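Oxidoreductase (Corynebacterium diphtheriae, PDB 3K1Y) probably acts as an FMN-dependent oxidoreductase of the NADPH-dependent FMN reductase family, although its substrate and detailed reaction are not established. Local coordinates at residues A[26-29]-A[30-33]; A[94-98]-A[99-103]; A[132-135]-A[136-140]; A[141-144]-A[145-149]; A[157-160]-A[161-164]. All blocks are in the same frame, centred on the assembly; numbering follows the deposited sequence.

Contact 1: A[26-29]-A[30-33]; sequences STRQ and IADS. With SO4 (sulfate ion), chain G.
At the probable FMN phosphate site of this flavodoxin-like fold, the first turns of helix 26-44 carry a sulfate at their N-terminal end. The ion, probably from the crystallisation liquor, is held by Ser26 N to O2 (3.1 Å) and by Thr27 OG1 to O1 (2.8 Å), with a weak bond from Thr27 N to O1; Ser22 N and Ser25 OG also bond to it. In related flavoproteins the loop after the first strand binds the cofactor phosphate, consistent with an anion here, which the helix dipole would probably favour. Thr27 places OG1 beside its own backbone N (chi1 -55°), which lets hydroxyl and amide meet the same sulfate oxygen. Behind the ion the helix winds on through Ala31 N to Thr27 O (3.1 Å) and Ser33 N to Gln29 O (3.0 Å). The CG2 branch of Ile30 rests against Thr27 O, and the side chain also packs on Val156. On another side, Arg28 and Asp32 form an i to i+4 salt bridge. A bend at chi2 (49°) leads the arginine forward along the helix, NH1 pairing with Glu55, and Arg28 NE meets the syn side of Asp32 OD1 at 2.8 Å, the guanidinium and carboxylate planes standing 75° apart.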
loop_
_atom_site.group_PDB
_atom_site.type_symbol
_atom_site.label_atom_id
_atom_site.label_comp_id
_atom_site.label_asym_id
_atom_site.label_seq_id
_atom_site.Cartn_x
_atom_site.Cartn_y
_atom_site.Cartn_z
ATOM N N SER A 26 -1.709 -20.049 -15.683
ATOM C CA SER A 26 -1.043 -20.270 -14.403
ATOM C C SER A 26 -1.926 -19.788 -13.258
ATOM O O SER A 26 -1.829 -20.295 -12.139
ATOM C CB SER A 26 0.292 -19.521 -14.338
ATOM O OG SER A 26 1.235 -20.074 -15.226
ATOM N N THR A 27 -2.776 -18.801 -13.528
ATOM C CA THR A 27 -3.665 -18.292 -12.484
ATOM C C THR A 27 -4.755 -19.324 -12.190
ATOM O O THR A 27 -5.139 -19.519 -11.031
ATOM C CB THR A 27 -4.355 -16.965 -12.880
ATOM O OG1 THR A 27 -3.374 -15.989 -13.241
ATOM C CG2 THR A 27 -5.151 -16.437 -11.713
ATOM N N ARG A 28 -5.247 -19.986 -13.236
ATOM C CA ARG A 28 -6.277 -20.998 -13.053
ATOM C C ARG A 28 -5.700 -22.228 -12.364
ATOM O O ARG A 28 -6.417 -22.950 -11.669
ATOM C CB ARG A 28 -6.901 -21.396 -14.394
ATOM C CG ARG A 28 -7.893 -22.567 -14.310
ATOM C CD ARG A 28 -8.918 -22.357 -13.198
ATOM N NE ARG A 28 -9.991 -23.347 -13.220
ATOM C CZ ARG A 28 -10.869 -23.470 -14.212
ATOM N NH1 ARG A 28 -10.798 -22.666 -15.265
ATOM N NH2 ARG A 28 -11.822 -24.388 -14.155
ATOM N N GLN A 29 -4.403 -22.457 -12.549
ATOM C CA GLN A 29 -3.748 -23.608 -11.930
ATOM C C GLN A 29 -3.622 -23.471 -10.406
ATOM O O GLN A 29 -3.904 -24.425 -9.675
ATOM C CB GLN A 29 -2.375 -23.841 -12.564
ATOM C CG GLN A 29 -2.464 -24.081 -14.070
ATOM C CD GLN A 29 -1.108 -24.226 -14.752
ATOM O OE1 GLN A 29 -0.222 -23.379 -14.596
ATOM N NE2 GLN A 29 -0.951 -25.294 -15.527
ATOM N N ILE A 30 -3.215 -22.303 -9.913
ATOM C CA ILE A 30 -3.098 -22.152 -8.469
ATOM C C ILE A 30 -4.498 -22.062 -7.878
ATOM O O ILE A 30 -4.741 -22.492 -6.751
ATOM C CB ILE A 30 -2.285 -20.903 -8.067
ATOM C CG1 ILE A 30 -2.192 -20.847 -6.544
ATOM C CG2 ILE A 30 -2.929 -19.628 -8.633
ATOM C CD1 ILE A 30 -1.327 -19.744 -6.019
ATOM N N ALA A 31 -5.423 -21.518 -8.662
ATOM C CA ALA A 31 -6.808 -21.397 -8.234
ATOM C C ALA A 31 -7.367 -22.802 -8.006
ATOM O O ALA A 31 -8.044 -23.055 -7.013
ATOM C CB ALA A 31 -7.617 -20.672 -9.298
ATOM N N ASP A 32 -7.077 -23.714 -8.927
ATOM C CA ASP A 32 -7.548 -25.092 -8.798
ATOM C C ASP A 32 -6.894 -25.774 -7.602
ATOM O O ASP A 32 -7.553 -26.525 -6.877
ATOM C CB ASP A 32 -7.261 -25.901 -10.071
ATOM C CG ASP A 32 -8.093 -25.437 -11.254
ATOM O OD1 ASP A 32 -9.157 -24.827 -11.022
ATOM O OD2 ASP A 32 -7.692 -25.696 -12.410
ATOM N N SER A 33 -5.606 -25.522 -7.395
ATOM C CA SER A 33 -4.921 -26.124 -6.263
ATOM C C SER A 33 -5.587 -25.646 -4.996
ATOM O O SER A 33 -5.823 -26.425 -4.071
ATOM C CB SER A 33 -3.444 -25.731 -6.234
ATOM O OG SER A 33 -2.708 -26.478 -7.184
HETATM S S SO4 G . -1.905 -16.563 -16.763
HETATM O O1 SO4 G . -1.705 -16.435 -15.418
HETATM O O2 SO4 G . -0.891 -17.445 -17.158
HETATM O O3 SO4 G . -3.162 -17.086 -17.005
HETATM O O4 SO4 G . -1.828 -15.322 -17.401
#

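Contact 2: A[94-98]-A[99-103]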
loop_
_atom_site.group_PDB
_atom_site.type_symbol
_atom_site.label_atom_id
_atom_site.label_comp_id
_atom_site.label_asym_id
_atom_site.label_seq_id
_atom_site.Cartn_x
_atom_site.Cartn_y
_atom_site.Cartn_z
ATOM N N PRO A 94 -3.280 -12.758 -12.019
ATOM C CA PRO A 94 -1.890 -12.731 -12.465
ATOM C C PRO A 94 -1.454 -11.323 -12.038
ATOM O O PRO A 94 -2.276 -10.536 -11.561
ATOM C CB PRO A 94 -2.004 -12.884 -13.984
ATOM C CG PRO A 94 -3.384 -12.379 -14.285
ATOM C CD PRO A 94 -4.199 -12.928 -13.156
ATOM N N VAL A 95 -0.182 -10.994 -12.179
ATOM C CA VAL A 95 0.253 -9.669 -11.776
ATOM C C VAL A 95 0.656 -8.871 -12.993
ATOM O O VAL A 95 1.592 -9.233 -13.698
ATOM C CB VAL A 95 1.430 -9.738 -10.798
ATOM C CG1 VAL A 95 1.751 -8.329 -10.278
ATOM C CG2 VAL A 95 1.093 -10.682 -9.650
ATOM N N PHE A 96 -0.081 -7.796 -13.251
ATOM C CA PHE A 96 0.192 -6.929 -14.388
ATOM C C PHE A 96 0.565 -5.574 -13.818
ATOM O O PHE A 96 -0.099 -5.072 -12.912
ATOM C CB PHE A 96 -1.050 -6.788 -15.287
ATOM C CG PHE A 96 -1.418 -8.039 -16.045
ATOM C CD1 PHE A 96 -0.741 -9.236 -15.837
ATOM C CD2 PHE A 96 -2.479 -8.021 -16.949
ATOM C CE1 PHE A 96 -1.115 -10.397 -16.510
ATOM C CE2 PHE A 96 -2.862 -9.176 -17.629
ATOM C CZ PHE A 96 -2.179 -10.366 -17.406
ATOM N N LYS A 97 1.628 -4.990 -14.356
ATOM C CA LYS A 97 2.123 -3.698 -13.901
ATOM C C LYS A 97 2.201 -3.590 -12.381
ATOM O O LYS A 97 1.839 -2.576 -11.797
ATOM C CB LYS A 97 1.275 -2.564 -14.483
ATOM C CG LYS A 97 1.336 -2.474 -16.021
ATOM C CD LYS A 97 2.779 -2.530 -16.521
ATOM C CE LYS A 97 2.920 -2.086 -17.975
ATOM N NZ LYS A 97 2.146 -2.922 -18.924
ATOM N N ALA A 98 2.671 -4.666 -11.756
ATOM C CA ALA A 98 2.891 -4.739 -10.310
ATOM C C ALA A 98 1.671 -4.730 -9.396
ATOM O O ALA A 98 1.750 -4.307 -8.241
ATOM C CB ALA A 98 3.873 -3.631 -9.886
ATOM N N SER A 99 0.544 -5.207 -9.900
ATOM C CA SER A 99 -0.660 -5.261 -9.085
ATOM C C SER A 99 -1.688 -6.172 -9.737
ATOM O O SER A 99 -1.382 -6.865 -10.710
ATOM C CB SER A 99 -1.232 -3.856 -8.892
ATOM O OG SER A 99 -2.361 -3.889 -8.040
ATOM N N TYR A 100 -2.902 -6.195 -9.200
ATOM C CA TYR A 100 -3.934 -7.045 -9.776
ATOM C C TYR A 100 -4.326 -6.531 -11.152
ATOM O O TYR A 100 -4.105 -5.364 -11.472
ATOM C CB TYR A 100 -5.150 -7.133 -8.852
ATOM C CG TYR A 100 -5.742 -5.820 -8.410
ATOM C CD1 TYR A 100 -6.171 -4.868 -9.339
ATOM C CD2 TYR A 100 -5.952 -5.561 -7.058
ATOM C CE1 TYR A 100 -6.806 -3.692 -8.928
ATOM C CE2 TYR A 100 -6.580 -4.394 -6.637
ATOM C CZ TYR A 100 -7.006 -3.467 -7.574
ATOM O OH TYR A 100 -7.653 -2.331 -7.150
ATOM N N THR A 101 -4.894 -7.407 -11.966
ATOM C CA THR A 101 -5.280 -7.052 -13.330
ATOM C C THR A 101 -6.459 -6.088 -13.407
ATOM O O THR A 101 -7.333 -6.082 -12.540
ATOM C CB THR A 101 -5.633 -8.316 -14.141
ATOM O OG1 THR A 101 -4.492 -9.179 -14.216
ATOM C CG2 THR A 101 -6.039 -7.943 -15.531
ATOM N N GLY A 102 -6.477 -5.270 -14.455
ATOM C CA GLY A 102 -7.573 -4.342 -14.628
ATOM C C GLY A 102 -8.857 -5.142 -14.766
ATOM O O GLY A 102 -9.896 -4.756 -14.229
ATOM N N LEU A 103 -8.777 -6.270 -15.473
ATOM C CA LEU A 103 -9.941 -7.126 -15.683
ATOM C C LEU A 103 -10.437 -7.697 -14.350
ATOM O O LEU A 103 -11.642 -7.804 -14.109
ATOM C CB LEU A 103 -9.598 -8.264 -16.647
ATOM C CG LEU A 103 -10.709 -9.286 -16.933
ATOM C CD1 LEU A 103 -11.854 -8.612 -17.682
ATOM C CD2 LEU A 103 -10.136 -10.455 -17.751
#
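Phe96 and Ser99 bond to each other twice through their backbones. Phe96 N donates to Ser99 O at 3.0 Å, almost in line with the carbonyl bond, whereas Ser99 N reaches Phe96 O at 3.1 Å from well above the carbonyl plane (53° out of it). Phe96 O has a second donor, Lys105 NZ of the second subunit, and the same ammonium also binds Tyr100 O, so one lysine from across the interface serves two carbonyls of this loop. Ser99 O receives in addition a CA-H contact from Val95 CA (3.4 Å), and Val95 CG1 lies 3.4 Å from Ser99 N. The two amides and carbonyls make an antiparallel hydrogen-bonded pair closed by a type I' turn, with Lys97 and Ala98 at its corners, both with positive phi. This turn stands in the loop between strand 88-94 and helix 102-110, a loop that in related flavodoxin-like FMN reductases lies beside the flavin. Lys97 NZ is taken up by Leu111 O and Phe108 O of the second subunit. Thr101, at the N-cap position of the helix, makes no capping bond with its side chain; its amide donates to Thr93 OG1, and Gly102 N to Asp109 OD2 of the second subunit. Held beside its own backbone N (chi1 -61°), Thr101 OG1 is turned over one face of the Phe96 ring, displaced to its rim, 3.6 Å from Phe96 CD2, and also touches Pro94 CG at 3.4 Å. The methyl CG2 of Thr101 meets Phe96 CD2 at 3.8 Å.

Contact 3: A[132-135]-A[136-140]; sequences HSLV and LDYAL
Val135 O accepts two amides from the next turn: Leu140 N at 3.2 Å with a nearly straight bond (163°), and Ala139 N, more weakly and at a poorer angle. Tyr138 N donates to Leu134 O at 3.2 Å, and these backbone bonds form one class of interaction. The bond across five residues widens the coil into a pi-type turn within 136-140. Before it, a type I turn from His132 to Val135 leads into the helix, and Leu136 N makes a weak bond to Ser133 O. Together these turns start helix 135-146, which follows strand 120-127 in the flavodoxin-like fold and packs against the sheet through Val135, Leu136 and Leu140, on residues such as Ala125, Ile123 and Phe157. Apolar contacts are the second class. Val135 CG2, which lies anti to the backbone N while CG1 takes chi1 64°, touches both Ala139 CB and Leu140 CD1, each at 4.0 Å. Leu134 and Tyr138 run side by side and point the same way, Leu134 CB meeting the edge of the phenol ring at CD2 (3.8 Å) while Leu134 CD1 reaches CE2 of Tyr138 at 3.8 Å. Contacts with other subunits make up the third class. The Tyr138 ring meets Tyr138 of the third subunit with nearly parallel planes, and Leu134 packs on His132 of that chain. Ser133 OG bonds to Arg131 O of the third subunit.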
loop_
_atom_site.group_PDB
_atom_site.type_symbol
_atom_site.label_atom_id
_atom_site.label_comp_id
_atom_site.label_asym_id
_atom_site.label_seq_id
_atom_site.Cartn_x
_atom_site.Cartn_y
_atom_site.Cartn_z
ATOM N N HIS A 132 7.043 -9.492 -6.285
ATOM C CA HIS A 132 5.794 -8.761 -6.110
ATOM C C HIS A 132 4.802 -9.469 -5.176
ATOM O O HIS A 132 3.603 -9.183 -5.197
ATOM C CB HIS A 132 5.151 -8.527 -7.484
ATOM C CG HIS A 132 5.963 -7.642 -8.379
ATOM N ND1 HIS A 132 5.902 -7.713 -9.755
ATOM C CD2 HIS A 132 6.863 -6.673 -8.091
ATOM C CE1 HIS A 132 6.732 -6.828 -10.274
ATOM N NE2 HIS A 132 7.328 -6.183 -9.285
ATOM N N SER A 133 5.292 -10.374 -4.339
ATOM C CA SER A 133 4.384 -11.083 -3.450
ATOM C C SER A 133 3.555 -10.163 -2.553
ATOM O O SER A 133 2.470 -10.547 -2.115
ATOM C CB SER A 133 5.146 -12.104 -2.596
ATOM O OG SER A 133 6.031 -11.468 -1.698
ATOM N N LEU A 134 4.032 -8.950 -2.287
ATOM C CA LEU A 134 3.261 -8.038 -1.433
ATOM C C LEU A 134 2.052 -7.439 -2.157
ATOM O O LEU A 134 1.390 -6.534 -1.641
ATOM C CB LEU A 134 4.145 -6.910 -0.870
ATOM C CG LEU A 134 5.292 -7.272 0.092
ATOM C CD1 LEU A 134 5.975 -6.004 0.563
ATOM C CD2 LEU A 134 4.769 -8.042 1.283
ATOM N N VAL A 135 1.764 -7.934 -3.356
ATOM C CA VAL A 135 0.600 -7.451 -4.084
ATOM C C VAL A 135 -0.630 -7.932 -3.320
ATOM O O VAL A 135 -1.715 -7.378 -3.454
ATOM C CB VAL A 135 0.534 -8.005 -5.522
ATOM C CG1 VAL A 135 0.366 -9.522 -5.493
ATOM C CG2 VAL A 135 -0.617 -7.361 -6.261
ATOM N N LEU A 136 -0.453 -8.974 -2.516
ATOM C CA LEU A 136 -1.554 -9.498 -1.720
ATOM C C LEU A 136 -1.968 -8.528 -0.616
ATOM O O LEU A 136 -3.118 -8.087 -0.564
ATOM C CB LEU A 136 -1.177 -10.839 -1.092
ATOM C CG LEU A 136 -1.024 -12.038 -2.034
ATOM C CD1 LEU A 136 -0.756 -13.300 -1.217
ATOM C CD2 LEU A 136 -2.292 -12.208 -2.864
ATOM N N ASP A 137 -1.025 -8.183 0.256
ATOM C CA ASP A 137 -1.321 -7.299 1.381
ATOM C C ASP A 137 -1.495 -5.817 1.123
ATOM O O ASP A 137 -1.959 -5.097 2.005
ATOM C CB ASP A 137 -0.280 -7.480 2.479
ATOM C CG ASP A 137 -0.410 -8.809 3.166
ATOM O OD1 ASP A 137 -1.551 -9.311 3.236
ATOM O OD2 ASP A 137 0.616 -9.345 3.642
ATOM N N TYR A 138 -1.145 -5.359 -0.073
ATOM C CA TYR A 138 -1.265 -3.944 -0.394
ATOM C C TYR A 138 -2.245 -3.610 -1.508
ATOM O O TYR A 138 -2.546 -2.437 -1.727
ATOM C CB TYR A 138 0.118 -3.384 -0.729
ATOM C CG TYR A 138 1.007 -3.282 0.479
ATOM C CD1 TYR A 138 0.720 -2.383 1.497
ATOM C CD2 TYR A 138 2.106 -4.117 0.631
ATOM C CE1 TYR A 138 1.499 -2.321 2.644
ATOM C CE2 TYR A 138 2.898 -4.062 1.779
ATOM C CZ TYR A 138 2.582 -3.163 2.779
ATOM O OH TYR A 138 3.328 -3.125 3.930
ATOM N N ALA A 139 -2.734 -4.630 -2.215
ATOM C CA ALA A 139 -3.691 -4.415 -3.297
ATOM C C ALA A 139 -4.955 -5.269 -3.155
ATOM O O ALA A 139 -6.058 -4.724 -3.139
ATOM C CB ALA A 139 -3.027 -4.664 -4.653
ATOM N N LEU A 140 -4.817 -6.593 -3.050
ATOM C CA LEU A 140 -6.001 -7.458 -2.923
ATOM C C LEU A 140 -6.679 -7.407 -1.568
ATOM O O LEU A 140 -7.913 -7.377 -1.475
ATOM C CB LEU A 140 -5.671 -8.916 -3.227
ATOM C CG LEU A 140 -5.516 -9.250 -4.708
ATOM C CD1 LEU A 140 -4.105 -8.890 -5.146
ATOM C CD2 LEU A 140 -5.790 -10.728 -4.928
#

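Contact 4: A[141-144]-A[145-149]; sequences RPLL and SYMRA
Leu144, the residue most covered here, works with both its carbonyl and its side chain against Ala149. Leu144 O accepts Ala149 N at 2.9 Å, besides a weak bond from Met147 N, and Leu144 CD1 touches Ala149 CB at 3.7 Å. Both side chains face the sheet, Leu144 on Thr121, Ile123 and Val151 and Ala149 on Thr121, and the chain turns back past the leucine as it leaves the helix. Ser145 comes next. Ser145 N bonds to Arg141 O at 2.8 Å, nearly in line with the carbonyl, and Ser145 OG, set beside the backbone N (chi1 -67°), donates to Arg141 O at 3.2 Å from above the carbonyl plane. Two donors thus hold Arg141 O, which satisfies the buried serine hydroxyl within its own helix. Arg141 itself leads off to Val152 O through NH2, and its side chain packs on Ser145 of the fourth subunit. Met147, present as selenomethionine, lies alongside Leu143 and points the same way. A bend at chi3 (-83°) brings Met147 CE to 3.7 Å from Leu143 CG, and both residues pack on Phe108 of helix 102-110 and on Lys97 of the second subunit. Arg148 has positive phi, and Arg148 N turns back to Ser145 O (2.8 Å). With Ala149 N on Leu144 O this makes a Schellman motif, which ends helix 135-146 and turns the chain into strand 150-159, completing the helical crossover of a beta-alpha-beta unit.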
loop_
_atom_site.group_PDB
_atom_site.type_symbol
_atom_site.label_atom_id
_atom_site.label_comp_id
_atom_site.label_asym_id
_atom_site.label_seq_id
_atom_site.Cartn_x
_atom_site.Cartn_y
_atom_site.Cartn_z
ATOM N N ARG A 141 -5.877 -7.408 -0.515
ATOM C CA ARG A 141 -6.414 -7.371 0.831
ATOM C C ARG A 141 -7.232 -6.090 1.026
ATOM O O ARG A 141 -8.412 -6.136 1.369
ATOM C CB ARG A 141 -5.260 -7.465 1.836
ATOM C CG ARG A 141 -5.696 -7.666 3.272
ATOM C CD ARG A 141 -4.750 -8.604 4.004
ATOM N NE ARG A 141 -5.545 -9.552 4.773
ATOM C CZ ARG A 141 -5.342 -10.861 4.803
ATOM N NH1 ARG A 141 -4.352 -11.407 4.108
ATOM N NH2 ARG A 141 -6.162 -11.624 5.508
ATOM N N PRO A 142 -6.624 -4.927 0.787
ATOM C CA PRO A 142 -7.397 -3.691 0.972
ATOM C C PRO A 142 -8.709 -3.700 0.177
ATOM O O PRO A 142 -9.723 -3.187 0.643
ATOM C CB PRO A 142 -6.444 -2.604 0.486
ATOM C CG PRO A 142 -5.069 -3.209 0.781
ATOM C CD PRO A 142 -5.258 -4.638 0.320
ATOM N N LEU A 143 -8.678 -4.289 -1.019
ATOM C CA LEU A 143 -9.865 -4.354 -1.869
ATOM C C LEU A 143 -10.960 -5.220 -1.253
ATOM O O LEU A 143 -12.120 -4.812 -1.199
ATOM C CB LEU A 143 -9.507 -4.897 -3.257
ATOM C CG LEU A 143 -10.691 -5.035 -4.226
ATOM C CD1 LEU A 143 -11.310 -3.675 -4.485
ATOM C CD2 LEU A 143 -10.227 -5.663 -5.544
ATOM N N LEU A 144 -10.590 -6.413 -0.794
ATOM C CA LEU A 144 -11.552 -7.328 -0.185
ATOM C C LEU A 144 -12.034 -6.807 1.161
ATOM O O LEU A 144 -13.199 -6.994 1.523
ATOM C CB LEU A 144 -10.940 -8.722 -0.015
ATOM C CG LEU A 144 -11.097 -9.704 -1.184
ATOM C CD1 LEU A 144 -12.565 -10.071 -1.344
ATOM C CD2 LEU A 144 -10.555 -9.094 -2.469
ATOM N N SER A 145 -11.140 -6.153 1.905
ATOM C CA SER A 145 -11.514 -5.602 3.202
ATOM C C SER A 145 -12.466 -4.435 3.029
ATOM O O SER A 145 -13.390 -4.263 3.818
ATOM C CB SER A 145 -10.280 -5.150 3.975
ATOM O OG SER A 145 -9.494 -6.277 4.327
ATOM N N TYR A 146 -12.240 -3.627 1.999
ATOM C CA TYR A 146 -13.123 -2.502 1.744
ATOM C C TYR A 146 -14.552 -2.994 1.515
ATOM O O TYR A 146 -15.510 -2.289 1.817
ATOM C CB TYR A 146 -12.683 -1.714 0.511
ATOM C CG TYR A 146 -13.690 -0.654 0.135
ATOM C CD1 TYR A 146 -13.872 0.481 0.931
ATOM C CD2 TYR A 146 -14.512 -0.816 -0.980
ATOM C CE1 TYR A 146 -14.855 1.427 0.621
ATOM C CE2 TYR A 146 -15.496 0.117 -1.294
ATOM C CZ TYR A 146 -15.664 1.233 -0.496
ATOM O OH TYR A 146 -16.644 2.144 -0.813
HETATM N N MSE A 147 -14.699 -4.192 0.959
HETATM C CA MSE A 147 -16.033 -4.720 0.723
HETATM C C MSE A 147 -16.519 -5.529 1.909
HETATM O O MSE A 147 -17.559 -6.185 1.855
HETATM C CB MSE A 147 -16.061 -5.551 -0.551
HETATM C CG MSE A 147 -16.089 -4.680 -1.782
HETATM SE SE MSE A 147 -16.117 -5.659 -3.411
HETATM C CE MSE A 147 -14.223 -5.975 -3.553
ATOM N N ARG A 148 -15.747 -5.461 2.986
ATOM C CA ARG A 148 -16.061 -6.143 4.225
ATOM C C ARG A 148 -16.010 -7.663 4.166
ATOM O O ARG A 148 -16.675 -8.345 4.947
ATOM C CB ARG A 148 -17.420 -5.666 4.746
ATOM C CG ARG A 148 -17.462 -4.173 5.046
ATOM C CD ARG A 148 -18.859 -3.740 5.429
ATOM N NE ARG A 148 -19.332 -4.424 6.630
ATOM C CZ ARG A 148 -20.592 -4.408 7.048
ATOM N NH1 ARG A 148 -21.501 -3.740 6.354
ATOM N NH2 ARG A 148 -20.943 -5.060 8.147
ATOM N N ALA A 149 -15.223 -8.192 3.237
ATOM C CA ALA A 149 -15.042 -9.638 3.144
ATOM C C ALA A 149 -14.060 -10.000 4.269
ATOM O O ALA A 149 -13.173 -9.206 4.596
ATOM C CB ALA A 149 -14.437 -10.005 1.802
#

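Contact 5: A[157-160]-A[161-164]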
loop_
_atom_site.group_PDB
_atom_site.type_symbol
_atom_site.label_atom_id
_atom_site.label_comp_id
_atom_site.label_asym_id
_atom_site.label_seq_id
_atom_site.Cartn_x
_atom_site.Cartn_y
_atom_site.Cartn_z
ATOM N N PHE A 157 0.670 -16.541 -2.662
ATOM C CA PHE A 157 1.358 -15.991 -3.821
ATOM C C PHE A 157 2.242 -17.068 -4.441
ATOM O O PHE A 157 3.245 -17.474 -3.865
ATOM C CB PHE A 157 2.233 -14.794 -3.455
ATOM C CG PHE A 157 2.775 -14.069 -4.654
ATOM C CD1 PHE A 157 2.010 -13.099 -5.297
ATOM C CD2 PHE A 157 4.028 -14.390 -5.172
ATOM C CE1 PHE A 157 2.480 -12.452 -6.449
ATOM C CE2 PHE A 157 4.516 -13.756 -6.320
ATOM C CZ PHE A 157 3.737 -12.781 -6.964
ATOM N N ALA A 158 1.864 -17.522 -5.627
ATOM C CA ALA A 158 2.619 -18.552 -6.314
ATOM C C ALA A 158 3.624 -17.996 -7.309
ATOM O O ALA A 158 3.260 -17.361 -8.299
ATOM C CB ALA A 158 1.670 -19.513 -7.022
ATOM N N ALA A 159 4.897 -18.236 -7.022
ATOM C CA ALA A 159 5.983 -17.826 -7.903
ATOM C C ALA A 159 6.336 -19.135 -8.592
ATOM O O ALA A 159 6.838 -20.053 -7.957
ATOM C CB ALA A 159 7.148 -17.321 -7.087
ATOM N N THR A 160 6.050 -19.236 -9.881
ATOM C CA THR A 160 6.310 -20.470 -10.615
ATOM C C THR A 160 7.779 -20.897 -10.651
ATOM O O THR A 160 8.083 -22.091 -10.689
ATOM C CB THR A 160 5.802 -20.360 -12.058
ATOM O OG1 THR A 160 6.587 -19.392 -12.769
ATOM C CG2 THR A 160 4.339 -19.931 -12.061
ATOM N N GLU A 161 8.682 -19.923 -10.629
ATOM C CA GLU A 161 10.111 -20.202 -10.672
ATOM C C GLU A 161 10.598 -20.898 -9.406
ATOM O O GLU A 161 11.731 -21.377 -9.349
ATOM C CB GLU A 161 10.898 -18.906 -10.879
ATOM C CG GLU A 161 10.479 -18.122 -12.107
ATOM C CD GLU A 161 11.335 -16.893 -12.334
ATOM O OE1 GLU A 161 11.658 -16.190 -11.351
ATOM O OE2 GLU A 161 11.678 -16.621 -13.501
ATOM N N ASP A 162 9.744 -20.957 -8.392
ATOM C CA ASP A 162 10.122 -21.604 -7.147
ATOM C C ASP A 162 9.307 -22.859 -6.847
ATOM O O ASP A 162 9.054 -23.166 -5.684
ATOM C CB ASP A 162 9.998 -20.621 -5.981
ATOM C CG ASP A 162 10.813 -19.360 -6.194
ATOM O OD1 ASP A 162 11.937 -19.462 -6.738
ATOM O OD2 ASP A 162 10.341 -18.267 -5.807
ATOM N N PHE A 163 8.883 -23.581 -7.882
ATOM C CA PHE A 163 8.129 -24.818 -7.654
ATOM C C PHE A 163 9.102 -25.988 -7.496
ATOM O O PHE A 163 10.277 -25.882 -7.857
ATOM C CB PHE A 163 7.160 -25.115 -8.813
ATOM C CG PHE A 163 5.917 -24.259 -8.812
ATOM C CD1 PHE A 163 5.556 -23.519 -7.687
ATOM C CD2 PHE A 163 5.095 -24.205 -9.936
ATOM C CE1 PHE A 163 4.398 -22.741 -7.685
ATOM C CE2 PHE A 163 3.930 -23.426 -9.941
ATOM C CZ PHE A 163 3.583 -22.694 -8.815
ATOM N N GLY A 164 8.614 -27.094 -6.945
ATOM C CA GLY A 164 9.454 -28.264 -6.753
ATOM C C GLY A 164 10.611 -28.046 -5.794
ATOM O O GLY A 164 11.043 -26.913 -5.571
HETATM O O HOH W 1 10.299 -24.092 -10.827
#
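Phe163 lays one face of its ring over the backbone of Thr160. Thr160 CA stands 3.8 Å from the ring centroid and only 10° off the normal, a well-centred CH-pi contact. Phe163 owes this position to its first torsion (chi1 -76°), which swings CG to the side of its own backbone N and the ring back over the turn; the edge atom CZ then comes to 4.1 Å from Ala158 CB. In Thr160 a chi1 of 67° puts OG1 between backbone N and carbonyl carbon and leaves CG2 to make a looser touch on CE2 of Phe163. The turn leaves the end of strand 150-159, an outermost strand of the chain's parallel sheet, and precedes helix 165-188 in the flavodoxin-like fold. Its short 3-10 form at Thr160 and Glu161 is kept by Asp162 N to Ala159 O (3.1 Å) and Phe163 N to Thr160 O (3.3 Å), each donor lying above the plane of its carbonyl. Water 1 also donates to Thr160 O at 3.0 Å. Asp162 OD2 lies 3.6 Å from Ala159 CB. Phe171, on helix 165-188, touches both Ala158 and Phe163.

Contacts 1, 2, 3 and 5 lie at the C-terminal ends of strands, the first two beside the probable FMN phosphate site that the sulfate appears to mark. The side chain of Pro94 lies about 4 Å from that ion, its CD 3.2 Å from Thr27 OG1. Contact 1 also meets contact 5, Ile30 CD1 lying 3.2 Å from Ala158 CB. Contact 3 is a hub: Val135 CG2 reaches Ser99 CA of contact 2 at 3.5 Å, and Ser133 CA reaches Phe157 CG of contact 5 at 3.6 Å. Contact 4 continues the same helix, Leu136 O probably bonding to Arg141 N (2.8 Å); its centre is about 22 Å from that of contact 1, remote from its sulfate.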